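Local coordinates for protein trimethylamine-N-oxide reductase (PDB 7L5I) that probably reduces N-oxides such as trimethylamine N-oxide, using a molybdenum centre held by two pterin guanine dinucleotide cofactors, at residues H122-L125 against K126-R129; I431-V434 against L435-G439; F544-L547 against A548-G552. All blocks are in the same frame, centred on the assembly; numbering follows the deposited sequence.

Contact 1 of 3, residues H122-L125 against K126-R129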
ATOM      1  N   HIS A 122       2.704 -28.730 -11.744  1.00 14.66           N
ATOM      2  CA  HIS A 122       2.190 -28.840 -13.101  1.00 15.73           C
ATOM      3  C   HIS A 122       0.973 -29.753 -13.144  1.00 14.43           C
ATOM      4  O   HIS A 122      -0.058 -29.422 -13.751  1.00 14.06           O
ATOM      5  CB  HIS A 122       3.276 -29.367 -14.025  1.00 14.91           C
ATOM      6  CG  HIS A 122       2.769 -29.735 -15.385  1.00 16.31           C
ATOM      7  ND1 HIS A 122       2.369 -28.795 -16.309  1.00 17.32           N
ATOM      8  CD2 HIS A 122       2.563 -30.941 -15.960  1.00 19.69           C
ATOM      9  CE1 HIS A 122       1.929 -29.408 -17.396  1.00 22.13           C
ATOM     10  NE2 HIS A 122       2.053 -30.712 -17.219  1.00 20.24           N
ATOM     11  N   ASN A 123       1.070 -30.916 -12.500  1.00 15.03           N
ATOM     12  CA  ASN A 123      -0.026 -31.875 -12.539  1.00 15.58           C
ATOM     13  C   ASN A 123      -1.276 -31.348 -11.845  1.00 15.75           C
ATOM     14  O   ASN A 123      -2.398 -31.592 -12.315  1.00 16.59           O
ATOM     15  CB  ASN A 123       0.419 -33.189 -11.909  1.00 18.15           C
ATOM     16  CG  ASN A 123       1.400 -33.938 -12.786  1.00 32.34           C
ATOM     17  OD1 ASN A 123       1.328 -33.868 -14.014  1.00 29.31           O
ATOM     18  ND2 ASN A 123       2.327 -34.652 -12.164  1.00 39.29           N
ATOM     19  N   GLN A 124      -1.109 -30.656 -10.711  1.00 13.15           N
ATOM     20  CA  GLN A 124      -2.256 -30.116  -9.987  1.00 14.11           C
ATOM     21  C   GLN A 124      -2.923 -28.977 -10.739  1.00 17.29           C
ATOM     22  O   GLN A 124      -4.160 -28.874 -10.738  1.00 16.76           O
ATOM     23  CB  GLN A 124      -1.825 -29.650  -8.599  1.00 14.33           C
ATOM     24  CG  GLN A 124      -1.587 -30.798  -7.664  1.00 18.12           C
ATOM     25  CD  GLN A 124      -2.890 -31.529  -7.377  1.00 22.30           C
ATOM     26  OE1 GLN A 124      -3.847 -30.925  -6.882  1.00 20.93           O
ATOM     27  NE2 GLN A 124      -2.942 -32.798  -7.702  1.00 23.95           N
ATOM     28  N   LEU A 125      -2.133 -28.117 -11.405  1.00 15.73           N
ATOM     29  CA  LEU A 125      -2.752 -27.052 -12.184  1.00 14.93           C
ATOM     30  C   LEU A 125      -3.371 -27.611 -13.458  1.00 17.76           C
ATOM     31  O   LEU A 125      -4.426 -27.146 -13.892  1.00 16.33           O
ATOM     32  CB  LEU A 125      -1.729 -25.972 -12.520  1.00 16.18           C
ATOM     33  CG  LEU A 125      -1.221 -25.132 -11.338  1.00 14.21           C
ATOM     34  CD1 LEU A 125      -0.132 -24.178 -11.801  1.00 17.56           C
ATOM     35  CD2 LEU A 125      -2.354 -24.360 -10.658  1.00 18.26           C
ATOM     36  N   LYS A 126      -2.726 -28.605 -14.071  1.00 15.17           N
ATOM     37  CA  LYS A 126      -3.313 -29.241 -15.241  1.00 18.00           C
ATOM     38  C   LYS A 126      -4.660 -29.864 -14.908  1.00 17.62           C
ATOM     39  O   LYS A 126      -5.601 -29.786 -15.708  1.00 19.43           O
ATOM     40  CB  LYS A 126      -2.356 -30.287 -15.809  1.00 22.15           C
ATOM     41  CG  LYS A 126      -2.803 -30.798 -17.180  1.00 30.52           C
ATOM     42  CD  LYS A 126      -2.093 -32.080 -17.597  1.00 44.22           C
ATOM     43  CE  LYS A 126      -2.818 -32.749 -18.782  1.00 52.59           C
ATOM     44  NZ  LYS A 126      -3.382 -34.087 -18.423  1.00 67.04           N
ATOM     45  N   ARG A 127      -4.780 -30.481 -13.726  1.00 15.24           N
ATOM     46  CA  ARG A 127      -6.050 -31.077 -13.331  1.00 18.07           C
ATOM     47  C   ARG A 127      -7.141 -30.021 -13.286  1.00 17.93           C
ATOM     48  O   ARG A 127      -8.247 -30.224 -13.811  1.00 17.39           O
ATOM     49  CB  ARG A 127      -5.908 -31.761 -11.970  1.00 20.00           C
ATOM     50  CG  ARG A 127      -7.211 -32.370 -11.441  1.00 24.87           C
ATOM     51  CD  ARG A 127      -7.020 -33.034 -10.068  1.00 29.56           C
ATOM     52  NE  ARG A 127      -6.137 -34.203 -10.109  1.00 33.18           N
ATOM     53  CZ  ARG A 127      -5.649 -34.821  -9.031  1.00 39.42           C
ATOM     54  NH1 ARG A 127      -5.943 -34.386  -7.813  1.00 29.80           N
ATOM     55  NH2 ARG A 127      -4.857 -35.876  -9.171  1.00 38.55           N
ATOM     56  N   VAL A 128      -6.853 -28.874 -12.660  1.00 16.54           N
ATOM     57  CA  VAL A 128      -7.855 -27.817 -12.580  1.00 14.49           C
ATOM     58  C   VAL A 128      -8.171 -27.266 -13.964  1.00 17.59           C
ATOM     59  O   VAL A 128      -9.337 -26.991 -14.294  1.00 19.38           O
ATOM     60  CB  VAL A 128      -7.387 -26.695 -11.635  1.00 17.95           C
ATOM     61  CG1 VAL A 128      -8.372 -25.539 -11.722  1.00 19.48           C
ATOM     62  CG2 VAL A 128      -7.261 -27.210 -10.201  1.00 18.47           C
ATOM     63  N   ARG A 129      -7.146 -27.059 -14.794  1.00 15.83           N
ATOM     64  CA  ARG A 129      -7.406 -26.564 -16.140  1.00 15.68           C
ATOM     65  C   ARG A 129      -8.273 -27.538 -16.928  1.00 19.74           C
ATOM     66  O   ARG A 129      -9.151 -27.123 -17.683  1.00 19.86           O
ATOM     67  CB  ARG A 129      -6.098 -26.319 -16.885  1.00 17.41           C
ATOM     68  CG  ARG A 129      -5.315 -25.132 -16.327  1.00 16.97           C
ATOM     69  CD  ARG A 129      -4.292 -24.697 -17.334  1.00 19.21           C
ATOM     70  NE  ARG A 129      -3.521 -23.544 -16.901  1.00 19.74           N
ATOM     71  CZ  ARG A 129      -3.973 -22.287 -16.907  1.00 18.37           C
ATOM     72  NH1 ARG A 129      -5.200 -22.012 -17.316  1.00 18.42           N
ATOM     73  NH2 ARG A 129      -3.173 -21.300 -16.518  1.00 18.60           N
TER

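Contact 2 of 3, residues I431-V434 against L435-G439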
ATOM      1  N   ILE A 431     -11.415 -11.196  -1.829  1.00 15.40           N
ATOM      2  CA  ILE A 431     -10.806 -12.514  -2.060  1.00 14.19           C
ATOM      3  C   ILE A 431     -11.363 -13.591  -1.108  1.00 14.10           C
ATOM      4  O   ILE A 431     -11.669 -14.716  -1.534  1.00 14.84           O
ATOM      5  CB  ILE A 431      -9.275 -12.391  -1.952  1.00 17.60           C
ATOM      6  CG1 ILE A 431      -8.603 -13.735  -2.146  1.00 20.01           C
ATOM      7  CG2 ILE A 431      -8.863 -11.819  -0.604  1.00 16.35           C
ATOM      8  CD1 ILE A 431      -8.898 -14.351  -3.480  1.00 17.30           C
ATOM      9  N   ALA A 432     -11.448 -13.305   0.183  1.00 13.98           N
ATOM     10  CA  ALA A 432     -11.972 -14.308   1.117  1.00 15.43           C
ATOM     11  C   ALA A 432     -13.413 -14.669   0.780  1.00 18.06           C
ATOM     12  O   ALA A 432     -13.788 -15.844   0.729  1.00 15.93           O
ATOM     13  CB  ALA A 432     -11.863 -13.799   2.554  1.00 16.44           C
ATOM     14  N   ASP A 433     -14.237 -13.651   0.563  1.00 14.81           N
ATOM     15  CA  ASP A 433     -15.625 -13.829   0.152  1.00 16.04           C
ATOM     16  C   ASP A 433     -15.728 -14.681  -1.099  1.00 17.34           C
ATOM     17  O   ASP A 433     -16.613 -15.542  -1.194  1.00 17.10           O
ATOM     18  CB  ASP A 433     -16.211 -12.424  -0.064  1.00 16.90           C
ATOM     19  CG  ASP A 433     -17.707 -12.335   0.126  1.00 27.46           C
ATOM     20  OD1 ASP A 433     -18.326 -13.212   0.774  1.00 26.79           O
ATOM     21  OD2 ASP A 433     -18.247 -11.312  -0.357  1.00 21.54           O
ATOM     22  N   VAL A 434     -14.840 -14.454  -2.076  1.00 15.80           N
ATOM     23  CA  VAL A 434     -14.869 -15.212  -3.328  1.00 15.81           C
ATOM     24  C   VAL A 434     -14.516 -16.670  -3.077  1.00 16.75           C
ATOM     25  O   VAL A 434     -15.173 -17.594  -3.582  1.00 17.17           O
ATOM     26  CB  VAL A 434     -13.892 -14.590  -4.354  1.00 13.91           C
ATOM     27  CG1 VAL A 434     -13.655 -15.522  -5.529  1.00 16.62           C
ATOM     28  CG2 VAL A 434     -14.397 -13.249  -4.850  1.00 16.59           C
ATOM     29  N   LEU A 435     -13.430 -16.907  -2.347  1.00 15.92           N
ATOM     30  CA  LEU A 435     -13.006 -18.285  -2.143  1.00 16.58           C
ATOM     31  C   LEU A 435     -14.074 -19.082  -1.410  1.00 18.22           C
ATOM     32  O   LEU A 435     -14.245 -20.280  -1.676  1.00 18.92           O
ATOM     33  CB  LEU A 435     -11.694 -18.325  -1.359  1.00 13.83           C
ATOM     34  CG  LEU A 435     -10.459 -17.774  -2.078  1.00 16.46           C
ATOM     35  CD1 LEU A 435      -9.245 -17.926  -1.145  1.00 17.73           C
ATOM     36  CD2 LEU A 435     -10.201 -18.472  -3.415  1.00 18.13           C
ATOM     37  N   LEU A 436     -14.803 -18.435  -0.495  1.00 16.88           N
ATOM     38  CA  LEU A 436     -15.814 -19.119   0.294  1.00 16.79           C
ATOM     39  C   LEU A 436     -17.141 -19.269  -0.441  1.00 19.64           C
ATOM     40  O   LEU A 436     -17.871 -20.235  -0.178  1.00 20.55           O
ATOM     41  CB  LEU A 436     -16.079 -18.348   1.592  1.00 17.32           C
ATOM     42  CG  LEU A 436     -14.988 -18.366   2.644  1.00 16.83           C
ATOM     43  CD1 LEU A 436     -15.137 -17.274   3.648  1.00 18.63           C
ATOM     44  CD2 LEU A 436     -14.982 -19.744   3.334  1.00 19.48           C
ATOM     45  N   HIS A 437     -17.493 -18.324  -1.319  1.00 19.28           N
ATOM     46  CA  HIS A 437     -18.872 -18.169  -1.803  1.00 21.19           C
ATOM     47  C   HIS A 437     -18.963 -18.032  -3.314  1.00 17.44           C
ATOM     48  O   HIS A 437     -19.381 -16.994  -3.846  1.00 18.75           O
ATOM     49  CB  HIS A 437     -19.512 -16.952  -1.131  1.00 17.54           C
ATOM     50  CG  HIS A 437     -19.360 -16.951   0.359  1.00 18.79           C
ATOM     51  ND1 HIS A 437     -18.887 -15.864   1.062  1.00 20.02           N
ATOM     52  CD2 HIS A 437     -19.580 -17.924   1.278  1.00 20.06           C
ATOM     53  CE1 HIS A 437     -18.851 -16.154   2.349  1.00 18.43           C
ATOM     54  NE2 HIS A 437     -19.273 -17.398   2.508  1.00 17.10           N
ATOM     55  N   PRO A 438     -18.624 -19.079  -4.048  1.00 17.34           N
ATOM     56  CA  PRO A 438     -18.763 -18.998  -5.506  1.00 19.46           C
ATOM     57  C   PRO A 438     -20.204 -18.720  -5.918  1.00 23.03           C
ATOM     58  O   PRO A 438     -21.149 -19.222  -5.312  1.00 20.27           O
ATOM     59  CB  PRO A 438     -18.299 -20.377  -5.997  1.00 22.27           C
ATOM     60  CG  PRO A 438     -18.227 -21.229  -4.821  1.00 24.94           C
ATOM     61  CD  PRO A 438     -18.038 -20.355  -3.614  1.00 25.78           C
ATOM     62  N   GLY A 439     -20.358 -17.900  -6.957  1.00 19.16           N
ATOM     63  CA  GLY A 439     -21.662 -17.544  -7.486  1.00 25.27           C
ATOM     64  C   GLY A 439     -22.320 -16.342  -6.837  1.00 21.48           C
ATOM     65  O   GLY A 439     -23.301 -15.815  -7.384  1.00 22.84           O
TER

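Contact 3 of 3, residues F544-L547 against A548-G552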
ATOM      1  N   PHE A 544       9.265 -20.477 -13.130  1.00 13.96           N
ATOM      2  CA  PHE A 544       8.206 -20.462 -14.129  1.00 13.11           C
ATOM      3  C   PHE A 544       8.710 -20.942 -15.473  1.00 13.28           C
ATOM      4  O   PHE A 544       7.924 -21.498 -16.242  1.00 14.77           O
ATOM      5  CB  PHE A 544       7.565 -19.071 -14.194  1.00 14.79           C
ATOM      6  CG  PHE A 544       6.763 -18.768 -12.944  1.00 14.03           C
ATOM      7  CD1 PHE A 544       5.723 -19.600 -12.580  1.00 16.53           C
ATOM      8  CD2 PHE A 544       7.104 -17.721 -12.086  1.00 14.47           C
ATOM      9  CE1 PHE A 544       4.992 -19.378 -11.404  1.00 15.31           C
ATOM     10  CE2 PHE A 544       6.393 -17.520 -10.912  1.00 13.26           C
ATOM     11  CZ  PHE A 544       5.343 -18.343 -10.574  1.00 15.37           C
ATOM     12  N   VAL A 545      10.006 -20.798 -15.754  1.00 12.94           N
ATOM     13  CA  VAL A 545      10.562 -21.437 -16.947  1.00 13.76           C
ATOM     14  C   VAL A 545      10.399 -22.951 -16.862  1.00 15.61           C
ATOM     15  O   VAL A 545      10.021 -23.610 -17.845  1.00 14.46           O
ATOM     16  CB  VAL A 545      12.036 -21.048 -17.137  1.00 16.30           C
ATOM     17  CG1 VAL A 545      12.686 -21.967 -18.186  1.00 20.17           C
ATOM     18  CG2 VAL A 545      12.153 -19.608 -17.533  1.00 17.87           C
ATOM     19  N   GLU A 546      10.698 -23.533 -15.700  1.00 13.83           N
ATOM     20  CA  GLU A 546      10.525 -24.972 -15.530  1.00 17.65           C
ATOM     21  C   GLU A 546       9.061 -25.396 -15.649  1.00 16.83           C
ATOM     22  O   GLU A 546       8.760 -26.441 -16.232  1.00 17.31           O
ATOM     23  CB  GLU A 546      11.092 -25.424 -14.188  1.00 19.33           C
ATOM     24  CG  GLU A 546      12.611 -25.379 -14.133  1.00 26.87           C
ATOM     25  CD  GLU A 546      13.251 -26.573 -14.828  1.00 45.28           C
ATOM     26  OE1 GLU A 546      14.467 -26.502 -15.115  1.00 54.84           O
ATOM     27  OE2 GLU A 546      12.537 -27.577 -15.080  1.00 37.41           O
ATOM     28  N   LEU A 547       8.131 -24.618 -15.081  1.00 13.04           N
ATOM     29  CA  LEU A 547       6.731 -24.957 -15.256  1.00 12.89           C
ATOM     30  C   LEU A 547       6.302 -24.778 -16.713  1.00 15.07           C
ATOM     31  O   LEU A 547       5.531 -25.583 -17.242  1.00 14.74           O
ATOM     32  CB  LEU A 547       5.865 -24.104 -14.323  1.00 15.01           C
ATOM     33  CG  LEU A 547       6.102 -24.476 -12.858  1.00 13.31           C
ATOM     34  CD1 LEU A 547       5.456 -23.426 -11.950  1.00 12.39           C
ATOM     35  CD2 LEU A 547       5.531 -25.854 -12.550  1.00 14.73           C
ATOM     36  N   ALA A 548       6.793 -23.722 -17.377  1.00 14.92           N
ATOM     37  CA  ALA A 548       6.446 -23.490 -18.780  1.00 14.69           C
ATOM     38  C   ALA A 548       6.919 -24.649 -19.651  1.00 17.43           C
ATOM     39  O   ALA A 548       6.203 -25.097 -20.547  1.00 16.83           O
ATOM     40  CB  ALA A 548       7.062 -22.182 -19.258  1.00 14.83           C
ATOM     41  N   LYS A 549       8.120 -25.149 -19.378  1.00 15.40           N
ATOM     42  CA  LYS A 549       8.645 -26.278 -20.127  1.00 17.56           C
ATOM     43  C   LYS A 549       7.762 -27.501 -19.966  1.00 16.75           C
ATOM     44  O   LYS A 549       7.493 -28.212 -20.935  1.00 17.55           O
ATOM     45  CB  LYS A 549      10.064 -26.594 -19.659  1.00 21.95           C
ATOM     46  CG  LYS A 549      10.745 -27.676 -20.483  1.00 30.09           C
ATOM     47  CD  LYS A 549      11.982 -28.215 -19.792  1.00 41.88           C
ATOM     48  CE  LYS A 549      11.862 -29.724 -19.595  1.00 77.13           C
ATOM     49  NZ  LYS A 549      10.746 -30.106 -18.664  1.00 64.84           N
ATOM     50  N   ARG A 550       7.311 -27.779 -18.738  1.00 17.22           N
ATOM     51  CA  ARG A 550       6.427 -28.915 -18.543  1.00 18.70           C
ATOM     52  C   ARG A 550       5.110 -28.743 -19.285  1.00 18.52           C
ATOM     53  O   ARG A 550       4.465 -29.740 -19.632  1.00 18.46           O
ATOM     54  CB  ARG A 550       6.182 -29.130 -17.048  1.00 16.42           C
ATOM     55  CG  ARG A 550       7.402 -29.644 -16.334  1.00 17.45           C
ATOM     56  CD  ARG A 550       7.296 -29.493 -14.820  1.00 19.21           C
ATOM     57  NE  ARG A 550       8.323 -30.294 -14.149  1.00 22.63           N
ATOM     58  CZ  ARG A 550       9.614 -29.979 -14.086  1.00 21.34           C
ATOM     59  NH1 ARG A 550      10.078 -28.864 -14.627  1.00 22.48           N
ATOM     60  NH2 ARG A 550      10.440 -30.796 -13.453  1.00 23.35           N
ATOM     61  N   ALA A 551       4.686 -27.498 -19.530  1.00 18.14           N
ATOM     62  CA  ALA A 551       3.455 -27.242 -20.270  1.00 17.65           C
ATOM     63  C   ALA A 551       3.688 -27.044 -21.761  1.00 18.19           C
ATOM     64  O   ALA A 551       2.731 -26.772 -22.491  1.00 22.26           O
ATOM     65  CB  ALA A 551       2.756 -26.004 -19.712  1.00 23.23           C
ATOM     66  N   GLY A 552       4.933 -27.130 -22.217  1.00 18.10           N
ATOM     67  CA  GLY A 552       5.222 -26.996 -23.632  1.00 22.57           C
ATOM     68  C   GLY A 552       5.296 -25.583 -24.156  1.00 24.12           C
ATOM     69  O   GLY A 552       5.263 -25.399 -25.377  1.00 23.37           O
TER

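Contact 1 of 3, residues H122-L125 against K126-R129
Helix 114-131 supplies both sides of this contact, two successive turns of one alpha-helix in the molybdopterin oxidoreductase fold. In this stretch His122 O accepts from Lys126 N at 2.8 Å, with an N-H...O angle of 159°. Asn123 O receives Arg127 N at 3.0 Å. Leu125 O takes Arg129 N at 2.9 Å, nearly straight, while the bond from Val128 N to Gln124 O is weak at 3.3 Å.

Among the side chains, Gln124 and Arg127 run alongside each other and point the same way. The Gln124 chain folds at chi2 (-66°), which turns its amide back toward the next helical turn. Its NE2 comes over one face of the Arg127 guanidinium, near the rim, 3.4 Å from NH1. Amide and guanidinium planes stand 84° apart. Both nitrogens are donors, so no hydrogen bond joins them. The polar end of Arg127 is held instead by Pro96 O, which accepts from NH1.

On another side of the helix the Lys126 chain passes His122. Lys126 CD lies 4.4 Å from His122 NE2, oblique to the imidazole. Lys126 NZ leads on to a long, weak ion pair with Asp130. Arg129 CG lies 3.3 Å from Leu125 O, and the side chain then extends to the loop after helix 153-163, where NH2 bonds to Gly166 O.

The buried residues set the helix into the fold. Leu125 packs on Tyr160 and Met161 of helix 153-163 and on Ile485 of strand 483-488. Gln124 meets Val483 of that strand. Val128 touches Ile137 of strand 137-138, an outermost strand of the same mixed sheet.

Contact 2 of 3, residues I431-V434 against L435-G439
A histidine-carboxylate hydrogen bond closes the C-terminal end of helix 431-436, in the molybdopterin oxidoreductase domain: His437 reaches back to Asp433, one turn earlier. Its CB sits 3.2 Å from Asp433 O. CG comes next, 3.5 Å from that same carbonyl oxygen. The first torsion sets CG beside the backbone N (chi1 -50°), and this turns the imidazole toward the aspartate. ND1 then donates to Asp433 OD1 at 2.7 Å, with an N-H...O angle of 151°. The oxygen lies nearly in the ring plane, but the histidine meets it on the anti side and 26° out of the carboxylate plane. Ring and carboxylate are almost perpendicular. CE1 follows at 3.4 Å from OD1, and Leu436 CB sits over the centre of one ring face.

The backbone bonds fade toward this end. Leu435 N to Ile431 O is sound at 2.9 Å, whereas His437 N makes two weak bonds, to Asp433 O and Val434 O. Ile431 CD1 touches Leu435 CG at 4.0 Å on the buried side. There Leu435 packs on Ala477 of helix 471-477.

Asp433 is gripped beyond the histidine as well. OD1 also forms a salt bridge with Lys440. OD2 forms one with Arg430 and a hydrogen bond with the Tyr451 hydroxyl. With ND1 donating, the carboxylate would be expected to stabilise a protonated imidazole, while the two cationic partners probably weaken that effect.

Contact 3 of 3, residues F544-L547 against A548-G552
Glu546 O accepts two hydrogen bonds from Arg550, one from its backbone N and one from its side-chain NH1, each at 3.2 Å. The residues belong to the last turns of helix 540-550, which closes in a Schellman motif at Gly552. The two donors reach the oxygen from opposite faces of the carbonyl plane. Arg550 N follows the usual helical path. NH1 comes from well above the plane, not on a lone pair, with a C=O...N angle of 108°.

The same NH1 also forms a salt bridge with Glu546 OE2 at 2.8 Å. OE2 uses its anti lone pair and lies close to the guanidinium plane. The Glu546 chain bends at chi2 (-79°), bringing the carboxylate back toward Arg550. Carboxylate and guanidinium planes are 58° apart. NH1 is thus held by both the carbonyl and the carboxylate of one residue, which limits rotation of the guanidinium. Arg550 NE has a second acidic partner, Asp119 of helix 114-131.

One side of the helix packs on its neighbours. Leu547 packs on Val121 of helix 114-131 and Tyr160 of helix 153-163. Phe544 lies against Leu156 and Leu157 of helix 153-163, its side chain about 7 Å from a bound pterin guanine dinucleotide.

Ala548 N donates to Phe544 O at 2.7 Å. At the C-terminal end, Ala551 N donates to Leu547 O at 3.1 Å. Gly552 has a positive phi, and its N bonds to Lys549 O at 3.1 Å.

How the contacts relate
From the N terminus, contact 1 comes first, on helix 114-131. Contact 2 follows at helix 431-436 and contact 3 at the end of helix 540-550. Each joins consecutive turns of one helix or its end, so none closes a long loop. They run in series, without nesting or crossing. Contacts 1 and 3 meet although distant in sequence: His122 CE1 packs 3.4 Å from Arg550 O, and His122 N lies near Leu547 CD2. Helix 153-163 touches both, joining them into one cluster of three helices. Contact 2 stands apart, its centre about 21 Å from that of contact 1, beside helix 471-477 and strand 426-427.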